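Local atomic coordinates of dihydropteridine reductase (Caenorhabditis elegans, PDB entry 1OOE), a protein that probably catalyses the NAD(P)H-dependent reduction of quinonoid dihydrobiopterin to tetrahydrobiopterin, working as a homodimeric short-chain dehydrogenase/reductase. Residues D74-V79 and T117-G122; G81-G86 and I141-A146; K102-S107 and M145-V150; A149-T154 and V170-P175. One frame throughout, in Å; residues are numbered along the deposited sequence. Where two conformers were deposited one is given.

Interaction 1: D74-V79 and T117-G122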
loop_
_atom_site.group_PDB
_atom_site.type_symbol
_atom_site.label_atom_id
_atom_site.label_comp_id
_atom_site.label_asym_id
_atom_site.label_seq_id
_atom_site.Cartn_x
_atom_site.Cartn_y
_atom_site.Cartn_z
ATOM N N ASP A 74 -20.374 10.088 15.790
ATOM C CA ASP A 74 -21.292 9.408 14.877
ATOM C C ASP A 74 -20.601 9.060 13.564
ATOM O O ASP A 74 -21.061 8.197 12.819
ATOM C CB ASP A 74 -22.510 10.289 14.595
ATOM C CG ASP A 74 -23.293 10.610 15.853
ATOM O OD1 ASP A 74 -22.848 11.481 16.628
ATOM O OD2 ASP A 74 -24.348 9.982 16.073
ATOM N N GLY A 75 -19.492 9.737 13.291
ATOM C CA GLY A 75 -18.757 9.471 12.069
ATOM C C GLY A 75 -17.356 10.049 12.069
ATOM O O GLY A 75 -17.066 11.024 12.766
ATOM N N VAL A 76 -16.482 9.408 11.301
ATOM C CA VAL A 76 -15.096 9.837 11.127
ATOM C C VAL A 76 -14.951 9.894 9.607
ATOM O O VAL A 76 -15.113 8.882 8.930
ATOM C CB VAL A 76 -14.100 8.799 11.713
ATOM C CG1 VAL A 76 -12.662 9.218 11.408
ATOM C CG2 VAL A 76 -14.296 8.686 13.222
ATOM N N PHE A 77 -14.682 11.082 9.076
ATOM C CA PHE A 77 -14.551 11.255 7.632
ATOM C C PHE A 77 -13.131 11.680 7.286
ATOM O O PHE A 77 -12.691 12.754 7.684
ATOM C CB PHE A 77 -15.540 12.317 7.140
ATOM C CG PHE A 77 -16.937 12.162 7.693
ATOM C CD1 PHE A 77 -17.568 10.919 7.714
ATOM C CD2 PHE A 77 -17.625 13.270 8.179
ATOM C CE1 PHE A 77 -18.864 10.783 8.211
ATOM C CE2 PHE A 77 -18.923 13.147 8.678
ATOM C CZ PHE A 77 -19.543 11.902 8.694
ATOM N N CYS A 78 -12.421 10.837 6.540
ATOM C CA CYS A 78 -11.041 11.131 6.163
ATOM C C CYS A 78 -10.912 11.482 4.686
ATOM O O CYS A 78 -11.108 10.628 3.821
ATOM C CB CYS A 78 -10.149 9.931 6.483
ATOM S SG CYS A 78 -8.380 10.238 6.250
ATOM N N VAL A 79 -10.575 12.738 4.409
ATOM C CA VAL A 79 -10.420 13.218 3.037
ATOM C C VAL A 79 -9.079 13.923 2.831
ATOM O O VAL A 79 -8.917 14.715 1.896
ATOM C CB VAL A 79 -11.565 14.193 2.666
ATOM C CG1 VAL A 79 -12.886 13.437 2.619
ATOM C CG2 VAL A 79 -11.640 15.336 3.683
ATOM N N THR A 117 -11.589 3.420 18.396
ATOM C CA THR A 117 -11.571 3.991 19.733
ATOM C C THR A 117 -12.790 4.843 20.084
ATOM O O THR A 117 -13.374 4.703 21.160
ATOM C CB THR A 117 -10.331 4.904 19.938
ATOM O OG1 THR A 117 -9.129 4.195 19.606
ATOM C CG2 THR A 117 -10.258 5.371 21.382
ATOM N N HIS A 118 -13.179 5.715 19.160
ATOM C CA HIS A 118 -14.257 6.661 19.410
ATOM C C HIS A 118 -15.579 6.559 18.655
ATOM O O HIS A 118 -16.529 7.253 19.005
ATOM C CB HIS A 118 -13.698 8.068 19.208
ATOM C CG HIS A 118 -12.469 8.346 20.014
ATOM N ND1 HIS A 118 -12.500 8.504 21.381
ATOM C CD2 HIS A 118 -11.171 8.476 19.649
ATOM C CE1 HIS A 118 -11.275 8.721 21.827
ATOM N NE2 HIS A 118 -10.449 8.709 20.795
ATOM N N LEU A 119 -15.655 5.721 17.631
ATOM C CA LEU A 119 -16.891 5.612 16.858
ATOM C C LEU A 119 -17.987 4.831 17.586
ATOM O O LEU A 119 -17.741 3.746 18.112
ATOM C CB LEU A 119 -16.603 4.958 15.504
ATOM C CG LEU A 119 -17.707 4.960 14.441
ATOM C CD1 LEU A 119 -18.005 6.386 13.964
ATOM C CD2 LEU A 119 -17.253 4.104 13.265
ATOM N N LYS A 120 -19.192 5.393 17.618
ATOM C CA LYS A 120 -20.324 4.738 18.275
ATOM C C LYS A 120 -20.717 3.480 17.510
ATOM O O LYS A 120 -20.477 3.370 16.303
ATOM C CB LYS A 120 -21.540 5.671 18.312
ATOM C CG LYS A 120 -22.079 5.974 16.904
ATOM C CD LYS A 120 -23.547 6.383 16.899
ATOM C CE LYS A 120 -24.003 6.819 15.515
ATOM N NZ LYS A 120 -25.411 7.301 15.527
ATOM N N PRO A 121 -21.306 2.494 18.207
ATOM C CA PRO A 121 -21.705 1.286 17.485
ATOM C C PRO A 121 -22.712 1.734 16.430
ATOM O O PRO A 121 -23.565 2.583 16.703
ATOM C CB PRO A 121 -22.338 0.434 18.579
ATOM C CG PRO A 121 -21.503 0.789 19.772
ATOM C CD PRO A 121 -21.426 2.299 19.664
ATOM N N GLY A 122 -22.599 1.188 15.226
ATOM C CA GLY A 122 -23.506 1.573 14.159
ATOM C C GLY A 122 -23.078 2.846 13.443
ATOM O O GLY A 122 -23.765 3.307 12.534
#
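D74 and K120 meet through a salt bridge: in the conformers described, K120 NZ donates to D74 OD2 at 2.9 Å. The ammonium group reaches the carboxylate on the anti side of OD2 and stands 21° out of the carboxylate plane. The other oxygen, D74 OD1, accepts the backbone N-H of K5, so the two oxygens have separate partners. K120 can bridge the gap because CG sits between the backbone N and the carbonyl carbon (chi1 65°), beyond which the chain runs extended to NZ. Its methylenes cross D74 at a slant on the way, with CE 3.8 Å from D74 CA; a long aliphatic shaft ending in a charge suits this partly exposed border.

Strand 73-78 lies in the parallel part of the Rossmann-type sheet, between strands 4-9 and 123-128. Helix 93-118 carries the chain from it to 123-128 in a beta-alpha-beta crossover, and L119 is where that helix gives way to extended chain. The backbone polar groups look to the neighbouring strands: D74 bonds with K5 and L124, G75 with I7, and V76 with L124 and Q126.

L119 meets mainly backbone atoms. Its CD1 methyl rests 3.7 Å from G75 CA and equally 3.7 Å from D74 O, while V76 CG2 approaches the same methyl at 4.4 Å. Glycine suits position 75 because a beta carbon there would collide with F77 CE1, and F77 in turn packs its ring against F23. At the far end of the loop, G122 O accepts a hydrogen bond from R215 NH2.

Interaction 2: G81-G86 and I141-A146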
loop_
_atom_site.group_PDB
_atom_site.type_symbol
_atom_site.label_atom_id
_atom_site.label_comp_id
_atom_site.label_asym_id
_atom_site.label_seq_id
_atom_site.Cartn_x
_atom_site.Cartn_y
_atom_site.Cartn_z
ATOM N N GLY A 81 -4.916 14.456 2.080
ATOM C CA GLY A 81 -4.004 13.991 1.049
ATOM C C GLY A 81 -4.004 14.721 -0.280
ATOM O O GLY A 81 -5.026 15.252 -0.714
ATOM N N GLY A 82 -2.842 14.723 -0.930
ATOM C CA GLY A 82 -2.689 15.378 -2.219
ATOM C C GLY A 82 -2.186 14.417 -3.284
ATOM O O GLY A 82 -2.414 13.212 -3.192
ATOM N N TRP A 83 -1.494 14.942 -4.292
ATOM C CA TRP A 83 -0.979 14.109 -5.379
ATOM C C TRP A 83 0.455 14.432 -5.799
ATOM O O TRP A 83 0.918 15.566 -5.682
ATOM C CB TRP A 83 -1.886 14.249 -6.606
ATOM C CG TRP A 83 -1.522 13.356 -7.771
ATOM C CD1 TRP A 83 -1.970 12.086 -7.999
ATOM C CD2 TRP A 83 -0.681 13.689 -8.888
ATOM N NE1 TRP A 83 -1.472 11.610 -9.189
ATOM C CE2 TRP A 83 -0.679 12.574 -9.755
ATOM C CE3 TRP A 83 0.066 14.823 -9.242
ATOM C CZ2 TRP A 83 0.041 12.558 -10.958
ATOM C CZ3 TRP A 83 0.784 14.806 -10.443
ATOM C CH2 TRP A 83 0.762 13.681 -11.283
ATOM N N ALA A 84 1.136 13.403 -6.297
ATOM C CA ALA A 84 2.504 13.478 -6.812
ATOM C C ALA A 84 2.611 12.245 -7.705
ATOM O O ALA A 84 2.276 11.143 -7.279
ATOM C CB ALA A 84 3.526 13.411 -5.672
ATOM N N GLY A 85 3.060 12.425 -8.943
ATOM C CA GLY A 85 3.148 11.297 -9.852
ATOM C C GLY A 85 4.542 10.787 -10.136
ATOM O O GLY A 85 5.448 10.941 -9.315
ATOM N N GLY A 86 4.699 10.157 -11.299
ATOM C CA GLY A 86 5.993 9.636 -11.705
ATOM C C GLY A 86 6.069 8.138 -11.941
ATOM O O GLY A 86 5.599 7.343 -11.123
ATOM N N ILE A 141 2.986 5.626 -10.309
ATOM C CA ILE A 141 3.125 4.407 -9.525
ATOM C C ILE A 141 2.976 4.555 -8.012
ATOM O O ILE A 141 2.295 3.745 -7.382
ATOM C CB ILE A 141 4.464 3.713 -9.873
ATOM C CG1 ILE A 141 4.447 3.333 -11.359
ATOM C CG2 ILE A 141 4.668 2.476 -9.010
ATOM C CD1 ILE A 141 5.704 2.628 -11.860
ATOM N N GLY A 142 3.598 5.577 -7.430
ATOM C CA GLY A 142 3.497 5.780 -5.991
ATOM C C GLY A 142 2.072 6.063 -5.545
ATOM O O GLY A 142 1.584 5.488 -4.566
ATOM N N TYR A 143 1.402 6.958 -6.261
ATOM C CA TYR A 143 0.019 7.300 -5.946
ATOM C C TYR A 143 -0.811 6.022 -6.026
ATOM O O TYR A 143 -1.620 5.729 -5.141
ATOM C CB TYR A 143 -0.504 8.325 -6.957
ATOM C CG TYR A 143 -1.921 8.789 -6.701
ATOM C CD1 TYR A 143 -2.226 9.596 -5.605
ATOM C CD2 TYR A 143 -2.953 8.431 -7.566
ATOM C CE1 TYR A 143 -3.529 10.039 -5.381
ATOM C CE2 TYR A 143 -4.257 8.866 -7.353
ATOM C CZ TYR A 143 -4.536 9.673 -6.259
ATOM O OH TYR A 143 -5.823 10.121 -6.055
ATOM N N GLY A 144 -0.598 5.258 -7.095
ATOM C CA GLY A 144 -1.330 4.017 -7.280
ATOM C C GLY A 144 -1.151 3.045 -6.129
ATOM O O GLY A 144 -2.135 2.492 -5.633
ATOM N N MET A 145 0.098 2.836 -5.713
ATOM C CA MET A 145 0.434 1.929 -4.607
ATOM C C MET A 145 -0.231 2.337 -3.305
ATOM O O MET A 145 -0.820 1.512 -2.602
ATOM C CB MET A 145 1.936 1.928 -4.331
ATOM C CG MET A 145 2.813 1.303 -5.369
ATOM S SD MET A 145 4.375 0.937 -4.566
ATOM C CE MET A 145 5.127 2.544 -4.460
ATOM N N ALA A 146 -0.071 3.614 -2.972
ATOM C CA ALA A 146 -0.619 4.176 -1.746
ATOM C C ALA A 146 -2.125 3.991 -1.686
ATOM O O ALA A 146 -2.662 3.517 -0.682
ATOM C CB ALA A 146 -0.269 5.662 -1.651
HETATM O O HOH W 1 3.014 8.671 -7.998
HETATM O O HOH W 2 5.590 7.625 -8.168
#
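W83 and Y143 form a T-shaped pair beside the first turn of helix 141-158, where Y143 and K147 have the spacing of the YxxxK signature of short-chain dehydrogenases/reductases. The five-membered part of the indole turns its edge to the phenol, and W83 CD1 stands 3.4 Å above the centre of the Y143 ring. The ring planes are inclined at 65°. With Y143 CG anti to the backbone N (chi1 -178°), the ring reaches out from the helix to the loop.

Beside this pair, the loop serves the N-H groups at the helix start. I141 N donates to G86 O over 3.2 Å, arriving from above the carbonyl plane, 35° out of it. The same oxygen accepts a bond from water 2, which in turn accepts G142 N at 3.0 Å.

Further out, the glycine-rich loop is held from several directions. G82 N bonds to Q103 OE1 and G85 O to N96 ND2, both on helix 93-118, while G86 pairs by its backbone with S139. G85 N lies over one face of the W83 ring, 3.4 Å above the plane near the rim; glycine suits the position because a beta carbon would run into W83 CZ2. I141 packs on L153 of the second subunit. Water 1 bridges loop and helix, donating to A84 O at 2.7 Å and accepting from Y143 N at 2.9 Å.

Interaction 3: K102-S107 and M145-V150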
loop_
_atom_site.group_PDB
_atom_site.type_symbol
_atom_site.label_atom_id
_atom_site.label_comp_id
_atom_site.label_asym_id
_atom_site.label_seq_id
_atom_site.Cartn_x
_atom_site.Cartn_y
_atom_site.Cartn_z
ATOM N N LYS A 102 2.675 8.776 3.004
ATOM C CA LYS A 102 2.480 9.709 4.113
ATOM C C LYS A 102 1.169 10.483 4.034
ATOM O O LYS A 102 0.548 10.773 5.060
ATOM C CB LYS A 102 3.656 10.692 4.185
ATOM C CG LYS A 102 4.946 10.059 4.683
ATOM C CD LYS A 102 6.155 10.971 4.495
ATOM C CE LYS A 102 7.377 10.379 5.180
ATOM N NZ LYS A 102 8.644 11.076 4.795
ATOM N N GLN A 103 0.737 10.809 2.821
ATOM C CA GLN A 103 -0.490 11.572 2.638
ATOM C C GLN A 103 -1.793 10.770 2.659
ATOM O O GLN A 103 -2.773 11.209 3.259
ATOM C CB GLN A 103 -0.401 12.383 1.343
ATOM C CG GLN A 103 0.505 13.602 1.458
ATOM C CD GLN A 103 0.706 14.313 0.135
ATOM O OE1 GLN A 103 -0.231 14.475 -0.644
ATOM N NE2 GLN A 103 1.933 14.754 -0.120
ATOM N N SER A 104 -1.807 9.605 2.016
ATOM C CA SER A 104 -3.011 8.775 1.960
ATOM C C SER A 104 -3.072 7.618 2.957
ATOM O O SER A 104 -4.113 7.379 3.571
ATOM C CB SER A 104 -3.199 8.208 0.548
ATOM O OG SER A 104 -3.586 9.221 -0.367
ATOM N N VAL A 105 -1.968 6.894 3.108
ATOM C CA VAL A 105 -1.943 5.748 4.008
ATOM C C VAL A 105 -1.848 6.113 5.488
ATOM O O VAL A 105 -2.571 5.554 6.309
ATOM C CB VAL A 105 -0.791 4.782 3.640
ATOM C CG1 VAL A 105 -0.762 3.603 4.604
ATOM C CG2 VAL A 105 -0.981 4.279 2.213
ATOM N N TRP A 106 -0.966 7.041 5.837
ATOM C CA TRP A 106 -0.830 7.434 7.241
ATOM C C TRP A 106 -2.157 7.953 7.802
ATOM O O TRP A 106 -2.600 7.524 8.871
ATOM C CB TRP A 106 0.237 8.520 7.395
ATOM C CG TRP A 106 1.667 8.044 7.283
ATOM C CD1 TRP A 106 2.122 6.932 6.632
ATOM C CD2 TRP A 106 2.827 8.711 7.796
ATOM N NE1 TRP A 106 3.498 6.869 6.706
ATOM C CE2 TRP A 106 3.954 7.949 7.416
ATOM C CE3 TRP A 106 3.024 9.883 8.540
ATOM C CZ2 TRP A 106 5.264 8.323 7.755
ATOM C CZ3 TRP A 106 4.328 10.255 8.877
ATOM C CH2 TRP A 106 5.427 9.474 8.481
ATOM N N SER A 107 -2.783 8.874 7.077
ATOM C CA SER A 107 -4.049 9.466 7.505
ATOM C C SER A 107 -5.186 8.456 7.588
ATOM O O SER A 107 -5.912 8.409 8.585
ATOM C CB SER A 107 -4.436 10.613 6.562
ATOM O OG SER A 107 -4.507 10.172 5.214
ATOM N N MET A 145 0.098 2.836 -5.713
ATOM C CA MET A 145 0.434 1.929 -4.607
ATOM C C MET A 145 -0.231 2.337 -3.305
ATOM O O MET A 145 -0.820 1.512 -2.602
ATOM C CB MET A 145 1.936 1.928 -4.331
ATOM C CG MET A 145 2.813 1.303 -5.369
ATOM S SD MET A 145 4.375 0.937 -4.566
ATOM C CE MET A 145 5.127 2.544 -4.460
ATOM N N ALA A 146 -0.071 3.614 -2.972
ATOM C CA ALA A 146 -0.619 4.176 -1.746
ATOM C C ALA A 146 -2.125 3.991 -1.686
ATOM O O ALA A 146 -2.662 3.517 -0.682
ATOM C CB ALA A 146 -0.269 5.662 -1.651
ATOM N N LYS A 147 -2.811 4.359 -2.765
ATOM C CA LYS A 147 -4.259 4.228 -2.789
ATOM C C LYS A 147 -4.718 2.769 -2.799
ATOM O O LYS A 147 -5.768 2.450 -2.244
ATOM C CB LYS A 147 -4.838 5.001 -3.981
ATOM C CG LYS A 147 -4.736 6.519 -3.826
ATOM C CD LYS A 147 -5.656 7.033 -2.714
ATOM C CE LYS A 147 -5.710 8.555 -2.692
ATOM N NZ LYS A 147 -6.711 9.061 -1.698
ATOM N N ALA A 148 -3.942 1.876 -3.412
ATOM C CA ALA A 148 -4.315 0.461 -3.425
ATOM C C ALA A 148 -4.272 -0.054 -1.988
ATOM O O ALA A 148 -5.081 -0.899 -1.604
ATOM C CB ALA A 148 -3.355 -0.351 -4.305
ATOM N N ALA A 149 -3.331 0.456 -1.197
ATOM C CA ALA A 149 -3.228 0.038 0.196
ATOM C C ALA A 149 -4.480 0.497 0.940
ATOM O O ALA A 149 -5.011 -0.241 1.771
ATOM C CB ALA A 149 -1.975 0.626 0.848
ATOM N N VAL A 150 -4.956 1.705 0.639
ATOM C CA VAL A 150 -6.161 2.221 1.293
ATOM C C VAL A 150 -7.360 1.353 0.904
ATOM O O VAL A 150 -8.224 1.070 1.731
ATOM C CB VAL A 150 -6.436 3.705 0.917
ATOM C CG1 VAL A 150 -7.788 4.156 1.489
ATOM C CG2 VAL A 150 -5.329 4.591 1.473
HETATM O O HOH W 3 -6.491 8.278 1.033
HETATM O O HOH W 4 -5.123 11.325 -0.307
#
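V105 supplies most of the apolar contact between helices 93-118 and 141-158, whose segments run nearly parallel here (16°) with axes 8.6 Å apart. Its CG2 methyl sits 4.0 Å from A149 CB; alanines suit positions where one methyl must fill the space between close helices. Methyls also pack on carbonyls, V105 CG2 at 3.4 Å from A146 O and, from the other helix, V150 CG2 at 3.7 Å from S104 O.

The polar contacts gather at S104 and K147. Because K147 bends at chi2 (-68°), its end swings back towards the neighbouring helix, bringing CE to 3.2 Å from S104 OG. Water 4 joins the two side chains, 2.6 Å from S104 OG and 3.1 Å from K147 NZ. Water 3 accepts from K147 NZ at 2.8 Å and bonds only weakly to S104 OG. K147 NZ also donates to T128 O and G129 O. A leucine in its place would probably leave both carbonyls and both waters without their common donor.

The small A146, A149 and S104 thus let the helices come close, while the buried S104 and K147 are bridged by water, with the carbonyls at the end of strand 123-128 helping to fix where K147 NZ lies.

Interaction 4: A149-T154 and V170-P175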
loop_
_atom_site.group_PDB
_atom_site.type_symbol
_atom_site.label_atom_id
_atom_site.label_comp_id
_atom_site.label_asym_id
_atom_site.label_seq_id
_atom_site.Cartn_x
_atom_site.Cartn_y
_atom_site.Cartn_z
ATOM N N ALA A 149 -3.331 0.456 -1.197
ATOM C CA ALA A 149 -3.228 0.038 0.196
ATOM C C ALA A 149 -4.480 0.497 0.940
ATOM O O ALA A 149 -5.011 -0.241 1.771
ATOM C CB ALA A 149 -1.975 0.626 0.848
ATOM N N VAL A 150 -4.956 1.705 0.639
ATOM C CA VAL A 150 -6.161 2.221 1.293
ATOM C C VAL A 150 -7.360 1.353 0.904
ATOM O O VAL A 150 -8.224 1.070 1.731
ATOM C CB VAL A 150 -6.436 3.705 0.917
ATOM C CG1 VAL A 150 -7.788 4.156 1.489
ATOM C CG2 VAL A 150 -5.329 4.591 1.473
ATOM N N HIS A 151 -7.413 0.926 -0.354
ATOM C CA HIS A 151 -8.510 0.070 -0.796
ATOM C C HIS A 151 -8.461 -1.260 -0.032
ATOM O O HIS A 151 -9.500 -1.785 0.370
ATOM C CB HIS A 151 -8.427 -0.195 -2.303
ATOM C CG HIS A 151 -8.713 1.008 -3.151
ATOM N ND1 HIS A 151 -8.786 0.945 -4.527
ATOM C CD2 HIS A 151 -8.940 2.300 -2.820
ATOM C CE1 HIS A 151 -9.045 2.149 -5.007
ATOM N NE2 HIS A 151 -9.144 2.991 -3.991
ATOM N N HIS A 152 -7.265 -1.803 0.180
ATOM C CA HIS A 152 -7.162 -3.067 0.904
ATOM C C HIS A 152 -7.544 -2.878 2.371
ATOM O O HIS A 152 -8.229 -3.724 2.957
ATOM C CB HIS A 152 -5.752 -3.662 0.808
ATOM C CG HIS A 152 -5.673 -5.058 1.337
ATOM N ND1 HIS A 152 -5.425 -5.339 2.665
ATOM C CD2 HIS A 152 -5.941 -6.246 0.745
ATOM C CE1 HIS A 152 -5.553 -6.639 2.867
ATOM N NE2 HIS A 152 -5.868 -7.212 1.719
ATOM N N LEU A 153 -7.107 -1.761 2.947
ATOM C CA LEU A 153 -7.409 -1.432 4.338
ATOM C C LEU A 153 -8.920 -1.435 4.514
ATOM O O LEU A 153 -9.448 -1.921 5.516
ATOM C CB LEU A 153 -6.848 -0.048 4.679
ATOM C CG LEU A 153 -7.315 0.614 5.982
ATOM C CD1 LEU A 153 -6.929 -0.236 7.176
ATOM C CD2 LEU A 153 -6.695 1.989 6.099
ATOM N N THR A 154 -9.610 -0.883 3.523
ATOM C CA THR A 154 -11.063 -0.830 3.547
ATOM C C THR A 154 -11.663 -2.229 3.669
ATOM O O THR A 154 -12.577 -2.456 4.473
ATOM C CB THR A 154 -11.588 -0.145 2.271
ATOM O OG1 THR A 154 -11.122 1.209 2.248
ATOM C CG2 THR A 154 -13.112 -0.153 2.238
ATOM N N VAL A 170 -17.802 0.875 6.969
ATOM C CA VAL A 170 -16.708 1.652 6.403
ATOM C C VAL A 170 -17.050 1.799 4.919
ATOM O O VAL A 170 -17.417 0.820 4.259
ATOM C CB VAL A 170 -15.328 0.952 6.578
ATOM C CG1 VAL A 170 -15.349 -0.435 5.962
ATOM C CG2 VAL A 170 -14.237 1.799 5.949
ATOM N N LEU A 171 -16.987 3.029 4.416
ATOM C CA LEU A 171 -17.287 3.313 3.012
ATOM C C LEU A 171 -16.130 4.128 2.445
ATOM O O LEU A 171 -15.650 5.060 3.088
ATOM C CB LEU A 171 -18.600 4.099 2.888
ATOM C CG LEU A 171 -19.867 3.390 3.382
ATOM C CD1 LEU A 171 -21.069 4.306 3.195
ATOM C CD2 LEU A 171 -20.061 2.079 2.622
ATOM N N THR A 172 -15.681 3.776 1.242
ATOM C CA THR A 172 -14.552 4.465 0.620
ATOM C C THR A 172 -14.974 5.079 -0.717
ATOM O O THR A 172 -15.376 4.367 -1.633
ATOM C CB THR A 172 -13.377 3.473 0.437
ATOM O OG1 THR A 172 -12.884 3.088 1.729
ATOM C CG2 THR A 172 -12.241 4.101 -0.355
ATOM N N ILE A 173 -14.891 6.406 -0.818
ATOM C CA ILE A 173 -15.308 7.100 -2.036
ATOM C C ILE A 173 -14.212 7.265 -3.085
ATOM O O ILE A 173 -13.039 7.422 -2.757
ATOM C CB ILE A 173 -15.895 8.496 -1.712
ATOM C CG1 ILE A 173 -14.827 9.399 -1.090
ATOM C CG2 ILE A 173 -17.072 8.353 -0.751
ATOM C CD1 ILE A 173 -15.298 10.827 -0.847
ATOM N N MET A 174 -14.616 7.234 -4.354
ATOM C CA MET A 174 -13.686 7.383 -5.471
ATOM C C MET A 174 -14.284 8.291 -6.548
ATOM O O MET A 174 -14.738 7.823 -7.596
ATOM C CB MET A 174 -13.347 6.013 -6.078
ATOM C CG MET A 174 -12.814 4.985 -5.076
ATOM S SD MET A 174 -12.276 3.430 -5.833
ATOM C CE MET A 174 -13.831 2.848 -6.579
ATOM N N PRO A 175 -14.314 9.606 -6.293
ATOM C CA PRO A 175 -14.872 10.518 -7.295
ATOM C C PRO A 175 -13.906 10.719 -8.467
ATOM O O PRO A 175 -12.700 10.851 -8.271
ATOM C CB PRO A 175 -15.105 11.799 -6.502
ATOM C CG PRO A 175 -14.005 11.767 -5.489
ATOM C CD PRO A 175 -13.983 10.322 -5.047
#
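T154 OG1 lies between two oxygens. T172 OG1 across the contact is 2.6 Å away, a short hydrogen bond in which either hydroxyl could be the donor. V150 O, one turn back in the helix, lies at 2.9 Å, but whether T154 gives its single proton there or to T172 is not settled. The torsion (chi1 -63°) puts OG1 beside the backbone N, where it can face V150 O, and leaves CG2 for the strand: this methyl packs 3.3 Å from T172 OG1. Threonine suits both sites, offering a hydroxyl and a methyl from one branched carbon. A valine in place of T154 would probably leave T172 OG1 without its hydroxyl mate inside a buried interface.

The segments belong to a beta-alpha-beta crossover of the Rossmann-type sheet, in which helix 141-158 connects strand 123-128 to its parallel neighbour 169-175. Helix and strand accordingly run almost antiparallel, at 153°, with axes 9.3 Å apart. V170, T172 and M174, every second residue of the strand, point toward the helix, whereas L171 turns to the other side.

Apolar and sulfur contacts flank the threonines. V170 CG2 lies 4.3 Å from T154 CG2, while V170 CG1 packs against the backbone carbonyl at 3.7 Å from T154 O. Towards the strand's C-terminal end, M174 SD comes within 3.6 Å of H151 CE1 in an oblique sulfur-aromatic contact, 46° off the ring normal. The imidazole is fixed from elsewhere as well, since H151 NE2 accepts the N-H of A130. On the helix's dimer side, H152 NE2 bonds to G135 O of the second subunit.

All four contacts lie in one Rossmann-type domain. Interactions 2, 3 and 4 follow one another along helix 141-158: interactions 2 and 3 share M145 and A146, centres about 8 Å apart, and interactions 3 and 4 share A149 and V150, about 10 Å apart. Interaction 1 lies farthest from interaction 2, centres about 26 Å apart, although residues 74-79 lead into 81-86, but is about 15 Å from interaction 4 and touches interaction 3 where C78 packs on S107. Helix 93-118 joins interactions 1 and 3, while interactions 1 and 4 reach different strands of one sheet. Interactions 2 to 4 also touch the second subunit, so helix 141-158 ties loop, neighbouring helix, sheet and dimer partner together.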